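Local coordinates for FAD-binding PCMH-type domain-containing protein (Gibberella zeae, PDB 6YJO) that probably oxidises carbohydrate oligomers as a flavoenzyme whose FAD is held covalently in a PCMH-type binding domain, at residues 71-76 with 116-121; 153-158 with 234-239. All coordinates share one frame; numbering follows the deposited sequence.

Contact 1: residues 71-76 with 116-121; sequences AIALPT and LVIVVD
Ala71, Ala73, Val117 and Val119 join two parallel strands through three backbone hydrogen bonds. Val117 N donates to Ala71 O (2.9 Å), Ala73 N to Val117 O (2.9 Å) and Val119 N to Ala73 O (2.9 Å). The outer two are nearly straight, whereas the middle one is more bent, at 145°. Val117 O also receives a CA-H...O contact from Ile72 CA, at 3.2 Å. The short strand axes are 23° from exact parallel. The ladder ends at Pro75, which has no N-H to continue the pairing; Pro75 CD faces Val119 O instead, at 3.2 Å.

This ladder joins strand 71-73 to the central strand, 116-119, of the small parallel sheet in the FAD-binding domain. Through Leu116 and Ile118 the central strand bonds on to strand 95-98, while Ile72 and Leu74 make backbone bonds to Ile47 and Pro45. Between the two strands the chain passes through helix 78-90 and strand 95-98. Val120, just past the ladder, touches the FAD.

Apolar packing falls on both faces of the sheet. On one, the small methyls of Ala71 and Ala73 let Leu116 lean across the strand gap, its CD1 lying 4.0 Å from Ala71 CB. Further along, Pro75 lies across Ile118 at about a right angle, Pro75 CG against Ile118 CG2 at 3.6 Å. Helix 78-90 covers Pro75 and Ile118, and helix 32-41 packs on Ala71, which explains the apolar choice.

On the other face the branched side chains of Ile72 and Val119, well suited to extended backbone, meet CG2 to CG2 at 3.7 Å. Leu74 begins by pointing away from strand 116-119, but with CG anti to the backbone N (chi1 -178°) its side chain brings CD1 back to Val119 CG1.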
ATOM      1  N   ALA A  71      -9.904  -2.516 -23.859  1.00 75.61           N
ATOM      2  CA  ALA A  71     -11.261  -2.634 -23.345  1.00 75.97           C
ATOM      3  C   ALA A  71     -11.216  -2.602 -21.823  1.00 71.20           C
ATOM      4  O   ALA A  71     -10.177  -2.853 -21.206  1.00 69.02           O
ATOM      5  CB  ALA A  71     -11.955  -3.915 -23.826  1.00 77.29           C
ATOM      6  N   ILE A  72     -12.356  -2.259 -21.230  1.00 69.56           N
ATOM      7  CA  ILE A  72     -12.579  -2.354 -19.791  1.00 66.54           C
ATOM      8  C   ILE A  72     -13.672  -3.387 -19.563  1.00 66.39           C
ATOM      9  O   ILE A  72     -14.771  -3.269 -20.119  1.00 68.68           O
ATOM     10  CB  ILE A  72     -12.989  -1.006 -19.175  1.00 67.59           C
ATOM     11  CG1 ILE A  72     -11.887   0.044 -19.324  1.00 66.71           C
ATOM     12  CG2 ILE A  72     -13.331  -1.199 -17.705  1.00 65.66           C
ATOM     13  CD1 ILE A  72     -12.386   1.453 -19.074  1.00 67.38           C
ATOM     14  N   ALA A  73     -13.372  -4.400 -18.754  1.00 64.20           N
ATOM     15  CA  ALA A  73     -14.393  -5.301 -18.241  1.00 63.58           C
ATOM     16  C   ALA A  73     -14.846  -4.820 -16.870  1.00 61.97           C
ATOM     17  O   ALA A  73     -14.082  -4.201 -16.124  1.00 59.73           O
ATOM     18  CB  ALA A  73     -13.870  -6.736 -18.147  1.00 62.07           C
ATOM     19  N   LEU A  74     -16.110  -5.084 -16.556  1.00 64.52           N
ATOM     20  CA  LEU A  74     -16.710  -4.729 -15.271  1.00 66.02           C
ATOM     21  C   LEU A  74     -17.415  -5.964 -14.723  1.00 68.60           C
ATOM     22  O   LEU A  74     -18.650  -6.038 -14.702  1.00 71.40           O
ATOM     23  CB  LEU A  74     -17.669  -3.549 -15.428  1.00 69.07           C
ATOM     24  CG  LEU A  74     -18.331  -3.038 -14.145  1.00 68.33           C
ATOM     25  CD1 LEU A  74     -17.284  -2.665 -13.100  1.00 65.97           C
ATOM     26  CD2 LEU A  74     -19.235  -1.851 -14.437  1.00 71.21           C
ATOM     27  N   PRO A  75     -16.653  -6.962 -14.281  1.00 67.74           N
ATOM     28  CA  PRO A  75     -17.264  -8.200 -13.791  1.00 68.91           C
ATOM     29  C   PRO A  75     -17.983  -7.992 -12.467  1.00 68.70           C
ATOM     30  O   PRO A  75     -17.726  -7.041 -11.726  1.00 69.88           O
ATOM     31  CB  PRO A  75     -16.062  -9.135 -13.621  1.00 66.38           C
ATOM     32  CG  PRO A  75     -14.928  -8.212 -13.327  1.00 64.88           C
ATOM     33  CD  PRO A  75     -15.183  -7.013 -14.203  1.00 66.92           C
ATOM     34  N   THR A  76     -18.908  -8.910 -12.182  1.00 68.50           N
ATOM     35  CA  THR A  76     -19.497  -9.030 -10.857  1.00 67.24           C
ATOM     36  C   THR A  76     -19.409 -10.448 -10.315  1.00 67.03           C
ATOM     37  O   THR A  76     -19.821 -10.681  -9.173  1.00 68.06           O
ATOM     38  CB  THR A  76     -20.970  -8.585 -10.860  1.00 68.96           C
ATOM     39  OG1 THR A  76     -21.756  -9.518 -11.610  1.00 71.43           O
ATOM     40  CG2 THR A  76     -21.104  -7.191 -11.460  1.00 69.11           C
ATOM     41  N   LEU A 116      -6.448  -4.987 -21.753  1.00 62.22           N
ATOM     42  CA  LEU A 116      -7.757  -5.277 -21.189  1.00 61.41           C
ATOM     43  C   LEU A 116      -7.672  -5.030 -19.694  1.00 55.10           C
ATOM     44  O   LEU A 116      -6.806  -5.584 -19.013  1.00 50.00           O
ATOM     45  CB  LEU A 116      -8.188  -6.718 -21.473  1.00 64.68           C
ATOM     46  CG  LEU A 116      -9.401  -7.221 -20.672  1.00 65.52           C
ATOM     47  CD1 LEU A 116     -10.683  -6.466 -21.038  1.00 68.47           C
ATOM     48  CD2 LEU A 116      -9.596  -8.720 -20.863  1.00 65.72           C
ATOM     49  N   VAL A 117      -8.544  -4.169 -19.185  1.00 55.06           N
ATOM     50  CA  VAL A 117      -8.520  -3.768 -17.784  1.00 53.93           C
ATOM     51  C   VAL A 117      -9.786  -4.277 -17.114  1.00 52.01           C
ATOM     52  O   VAL A 117     -10.893  -3.840 -17.448  1.00 53.00           O
ATOM     53  CB  VAL A 117      -8.370  -2.245 -17.638  1.00 55.56           C
ATOM     54  CG1 VAL A 117      -8.533  -1.835 -16.187  1.00 54.65           C
ATOM     55  CG2 VAL A 117      -7.011  -1.801 -18.161  1.00 55.01           C
ATOM     56  N   ILE A 118      -9.613  -5.193 -16.167  1.00 51.44           N
ATOM     57  CA  ILE A 118     -10.707  -5.877 -15.487  1.00 53.84           C
ATOM     58  C   ILE A 118     -10.954  -5.123 -14.185  1.00 56.36           C
ATOM     59  O   ILE A 118     -10.191  -5.252 -13.223  1.00 56.18           O
ATOM     60  CB  ILE A 118     -10.374  -7.354 -15.244  1.00 53.12           C
ATOM     61  CG1 ILE A 118     -10.107  -8.065 -16.579  1.00 54.62           C
ATOM     62  CG2 ILE A 118     -11.496  -8.052 -14.481  1.00 53.49           C
ATOM     63  CD1 ILE A 118      -9.617  -9.498 -16.443  1.00 54.40           C
ATOM     64  N   VAL A 119     -12.017  -4.323 -14.157  1.00 58.97           N
ATOM     65  CA  VAL A 119     -12.355  -3.496 -13.002  1.00 58.14           C
ATOM     66  C   VAL A 119     -13.220  -4.327 -12.060  1.00 56.81           C
ATOM     67  O   VAL A 119     -14.405  -4.552 -12.319  1.00 56.08           O
ATOM     68  CB  VAL A 119     -13.075  -2.210 -13.428  1.00 59.30           C
ATOM     69  CG1 VAL A 119     -13.593  -1.452 -12.204  1.00 58.40           C
ATOM     70  CG2 VAL A 119     -12.148  -1.320 -14.253  1.00 58.86           C
ATOM     71  N   VAL A 120     -12.633  -4.760 -10.946  1.00 57.16           N
ATOM     72  CA  VAL A 120     -13.323  -5.625  -9.994  1.00 58.66           C
ATOM     73  C   VAL A 120     -14.018  -4.781  -8.932  1.00 59.52           C
ATOM     74  O   VAL A 120     -14.492  -5.306  -7.919  1.00 57.74           O
ATOM     75  CB  VAL A 120     -12.342  -6.624  -9.352  1.00 57.56           C
ATOM     76  CG1 VAL A 120     -11.584  -7.389 -10.425  1.00 57.86           C
ATOM     77  CG2 VAL A 120     -11.372  -5.911  -8.411  1.00 57.28           C
ATOM     78  N   ASP A 121     -14.105  -3.469  -9.174  1.00 63.03           N
ATOM     79  CA  ASP A 121     -14.689  -2.556  -8.195  1.00 67.13           C
ATOM     80  C   ASP A 121     -16.122  -2.938  -7.832  1.00 65.04           C
ATOM     81  O   ASP A 121     -16.569  -2.665  -6.711  1.00 62.18           O
ATOM     82  CB  ASP A 121     -14.639  -1.127  -8.747  1.00 75.41           C
ATOM     83  CG  ASP A 121     -15.259  -0.106  -7.808  1.00 82.91           C
ATOM     84  OD1 ASP A 121     -15.385  -0.396  -6.599  1.00 84.83           O
ATOM     85  OD2 ASP A 121     -15.622   0.991  -8.286  1.00 86.87           O
TER

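Contact 2: residues 153-158 with 234-239; sequences GKRAIP and TFAAPE
Arg155 crosses Thr234 at about a right angle and grips it side-on with two nitrogens. Arg155 NE donates to Thr234 OG1 (2.8 Å) almost straight, at 174°, and within the guanidinium plane. Arg155 NH2 reaches Thr234 O at 2.9 Å from above the carbonyl plane, a less favourable direction than that of the NE bond. Bends at chi2 (-60°) and chi3 (-66°) fold the long chain back, laying one guanidinium face over the Phe235-Ala236 peptide, with Ala236 N above its centre. Arginine suits this partly exposed place, since its flat end can bond at its edge while one face lies over a peptide. Threonine suits its own: the hydroxyl accepts from Arg155 NE and also bonds Met132 O.

Phe235 and Ala156 form an antiparallel hydrogen-bonded pair, with Phe235 N to Ala156 O at 2.8 Å. The Ala156 methyl makes a CH-pi contact over the Phe235 ring, 4.2 Å from the centroid. Pro158 N lies at the ring's edge, and Pro158 CD is 3.6 Å from Phe235 CE2. Ala237 N extends the pairing to Lys154 O (2.7 Å).

Strand 155-156, following helix 142-152, thus pairs with the end of strand 226-236; His183 stacks on Phe235, and Trp320 of helix 320-326 covers Ala156 and Ala237.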
ATOM      1  N   GLY A 153     -19.845  -8.029  13.044  1.00 66.46           N
ATOM      2  CA  GLY A 153     -19.518  -8.429  14.398  1.00 67.59           C
ATOM      3  C   GLY A 153     -18.994  -7.221  15.146  1.00 70.85           C
ATOM      4  O   GLY A 153     -19.691  -6.210  15.265  1.00 73.87           O
ATOM      5  N   LYS A 154     -17.774  -7.315  15.670  1.00 69.03           N
ATOM      6  CA  LYS A 154     -16.978  -6.144  16.009  1.00 68.70           C
ATOM      7  C   LYS A 154     -15.533  -6.473  15.640  1.00 65.62           C
ATOM      8  O   LYS A 154     -14.627  -6.488  16.468  1.00 64.81           O
ATOM      9  CB  LYS A 154     -17.111  -5.747  17.478  1.00 71.36           C
ATOM     10  CG  LYS A 154     -18.264  -4.801  17.773  1.00 73.03           C
ATOM     11  CD  LYS A 154     -18.019  -4.067  19.082  1.00 74.54           C
ATOM     12  CE  LYS A 154     -19.183  -3.181  19.485  1.00 76.98           C
ATOM     13  NZ  LYS A 154     -18.782  -2.263  20.584  1.00 79.69           N
ATOM     14  N   ARG A 155     -15.327  -6.762  14.360  1.00 63.90           N
ATOM     15  CA  ARG A 155     -14.079  -7.317  13.872  1.00 62.16           C
ATOM     16  C   ARG A 155     -13.429  -6.339  12.905  1.00 62.10           C
ATOM     17  O   ARG A 155     -14.060  -5.399  12.413  1.00 64.53           O
ATOM     18  CB  ARG A 155     -14.314  -8.673  13.190  1.00 60.70           C
ATOM     19  CG  ARG A 155     -15.107  -9.667  14.036  1.00 62.15           C
ATOM     20  CD  ARG A 155     -14.426  -9.998  15.356  1.00 61.54           C
ATOM     21  NE  ARG A 155     -13.173 -10.726  15.167  1.00 60.05           N
ATOM     22  CZ  ARG A 155     -12.458 -11.260  16.153  1.00 58.83           C
ATOM     23  NH1 ARG A 155     -12.867 -11.156  17.411  1.00 60.62           N
ATOM     24  NH2 ARG A 155     -11.331 -11.905  15.881  1.00 55.61           N
ATOM     25  N   ALA A 156     -12.150  -6.582  12.639  1.00 58.54           N
ATOM     26  CA  ALA A 156     -11.347  -5.664  11.852  1.00 53.12           C
ATOM     27  C   ALA A 156     -10.106  -6.391  11.362  1.00 50.51           C
ATOM     28  O   ALA A 156      -9.714  -7.428  11.906  1.00 50.13           O
ATOM     29  CB  ALA A 156     -10.952  -4.430  12.667  1.00 53.40           C
ATOM     30  N   ILE A 157      -9.501  -5.834  10.319  1.00 48.17           N
ATOM     31  CA  ILE A 157      -8.181  -6.266   9.872  1.00 46.74           C
ATOM     32  C   ILE A 157      -7.288  -5.033   9.793  1.00 44.29           C
ATOM     33  O   ILE A 157      -7.778  -3.904   9.652  1.00 45.63           O
ATOM     34  CB  ILE A 157      -8.241  -6.999   8.512  1.00 47.37           C
ATOM     35  CG1 ILE A 157      -8.949  -6.144   7.458  1.00 49.58           C
ATOM     36  CG2 ILE A 157      -8.950  -8.339   8.653  1.00 48.52           C
ATOM     37  CD1 ILE A 157      -9.108  -6.858   6.123  1.00 49.71           C
ATOM     38  N   PRO A 158      -5.972  -5.218   9.894  1.00 42.47           N
ATOM     39  CA  PRO A 158      -5.065  -4.062   9.848  1.00 41.62           C
ATOM     40  C   PRO A 158      -4.876  -3.571   8.418  1.00 42.77           C
ATOM     41  O   PRO A 158      -4.621  -4.360   7.507  1.00 43.08           O
ATOM     42  CB  PRO A 158      -3.764  -4.613  10.434  1.00 41.53           C
ATOM     43  CG  PRO A 158      -3.798  -6.075  10.101  1.00 41.32           C
ATOM     44  CD  PRO A 158      -5.254  -6.480  10.141  1.00 41.48           C
ATOM     45  N   THR A 234      -9.655 -11.995  11.072  1.00 45.45           N
ATOM     46  CA  THR A 234      -9.888 -10.714  11.720  1.00 45.08           C
ATOM     47  C   THR A 234      -9.440 -10.746  13.179  1.00 47.17           C
ATOM     48  O   THR A 234      -9.307 -11.808  13.800  1.00 48.43           O
ATOM     49  CB  THR A 234     -11.370 -10.335  11.671  1.00 43.61           C
ATOM     50  OG1 THR A 234     -12.102 -11.165  12.581  1.00 44.58           O
ATOM     51  CG2 THR A 234     -11.934 -10.513  10.267  1.00 43.46           C
ATOM     52  N   PHE A 235      -9.205  -9.555  13.721  1.00 46.35           N
ATOM     53  CA  PHE A 235      -9.024  -9.356  15.151  1.00 46.81           C
ATOM     54  C   PHE A 235     -10.183  -8.527  15.692  1.00 46.90           C
ATOM     55  O   PHE A 235     -10.918  -7.882  14.939  1.00 44.49           O
ATOM     56  CB  PHE A 235      -7.681  -8.675  15.453  1.00 46.87           C
ATOM     57  CG  PHE A 235      -7.585  -7.260  14.949  1.00 48.91           C
ATOM     58  CD1 PHE A 235      -8.044  -6.204  15.720  1.00 51.11           C
ATOM     59  CD2 PHE A 235      -7.024  -6.983  13.713  1.00 47.66           C
ATOM     60  CE1 PHE A 235      -7.956  -4.902  15.265  1.00 50.84           C
ATOM     61  CE2 PHE A 235      -6.931  -5.681  13.255  1.00 47.56           C
ATOM     62  CZ  PHE A 235      -7.398  -4.640  14.030  1.00 48.95           C
ATOM     63  N   ALA A 236     -10.351  -8.558  17.011  1.00 50.51           N
ATOM     64  CA  ALA A 236     -11.471  -7.865  17.634  1.00 54.71           C
ATOM     65  C   ALA A 236     -11.214  -6.363  17.627  1.00 55.16           C
ATOM     66  O   ALA A 236     -10.195  -5.902  18.151  1.00 54.46           O
ATOM     67  CB  ALA A 236     -11.680  -8.366  19.062  1.00 59.19           C
ATOM     68  N   ALA A 237     -12.126  -5.607  17.027  1.00 56.09           N
ATOM     69  CA  ALA A 237     -11.991  -4.157  16.990  1.00 57.23           C
ATOM     70  C   ALA A 237     -11.907  -3.627  18.417  1.00 60.49           C
ATOM     71  O   ALA A 237     -12.836  -3.858  19.206  1.00 64.10           O
ATOM     72  CB  ALA A 237     -13.171  -3.517  16.261  1.00 56.67           C
ATOM     73  N   PRO A 238     -10.843  -2.920  18.794  1.00 59.94           N
ATOM     74  CA  PRO A 238     -10.747  -2.448  20.174  1.00 63.53           C
ATOM     75  C   PRO A 238     -11.797  -1.387  20.451  1.00 66.44           C
ATOM     76  O   PRO A 238     -12.278  -0.695  19.553  1.00 66.93           O
ATOM     77  CB  PRO A 238      -9.330  -1.875  20.262  1.00 62.08           C
ATOM     78  CG  PRO A 238      -9.041  -1.407  18.881  1.00 59.27           C
ATOM     79  CD  PRO A 238      -9.796  -2.324  17.943  1.00 58.15           C
ATOM     80  N   GLU A 239     -12.161  -1.275  21.725  1.00 69.63           N
ATOM     81  CA  GLU A 239     -13.165  -0.318  22.164  1.00 72.31           C
ATOM     82  C   GLU A 239     -12.556   0.952  22.736  1.00 73.75           C
ATOM     83  O   GLU A 239     -13.262   1.961  22.852  1.00 73.84           O
ATOM     84  CB  GLU A 239     -14.081  -0.968  23.213  1.00 76.53           C
ATOM     85  CG  GLU A 239     -13.347  -1.514  24.429  1.00 79.53           C
ATOM     86  CD  GLU A 239     -14.284  -2.154  25.443  1.00 84.79           C
ATOM     87  OE1 GLU A 239     -15.467  -2.380  25.106  1.00 85.58           O
ATOM     88  OE2 GLU A 239     -13.838  -2.428  26.576  1.00 87.14           O
TER

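Overall arrangement
Contact 1 is almost wholly buried, whereas contact 2 is only partly so, with Lys154 and Ala236 exposed. They share no strand: 71-73 and 116-119 belong to the small parallel sheet, 155-156 and 226-236 to a separate antiparallel one, and the contacts do not touch, their nearest atoms being about 15 Å apart. Both rest on backbone pairing, but their side chains differ. The 71-76/116-121 pair relies on aliphatic packing between neighbouring strands, covered by helices, whereas 153-158/234-239 adds polar arginine bonds and aromatic packing. Segment 116-121 runs on to the FAD, while contact 2 stands farther from the cofactor.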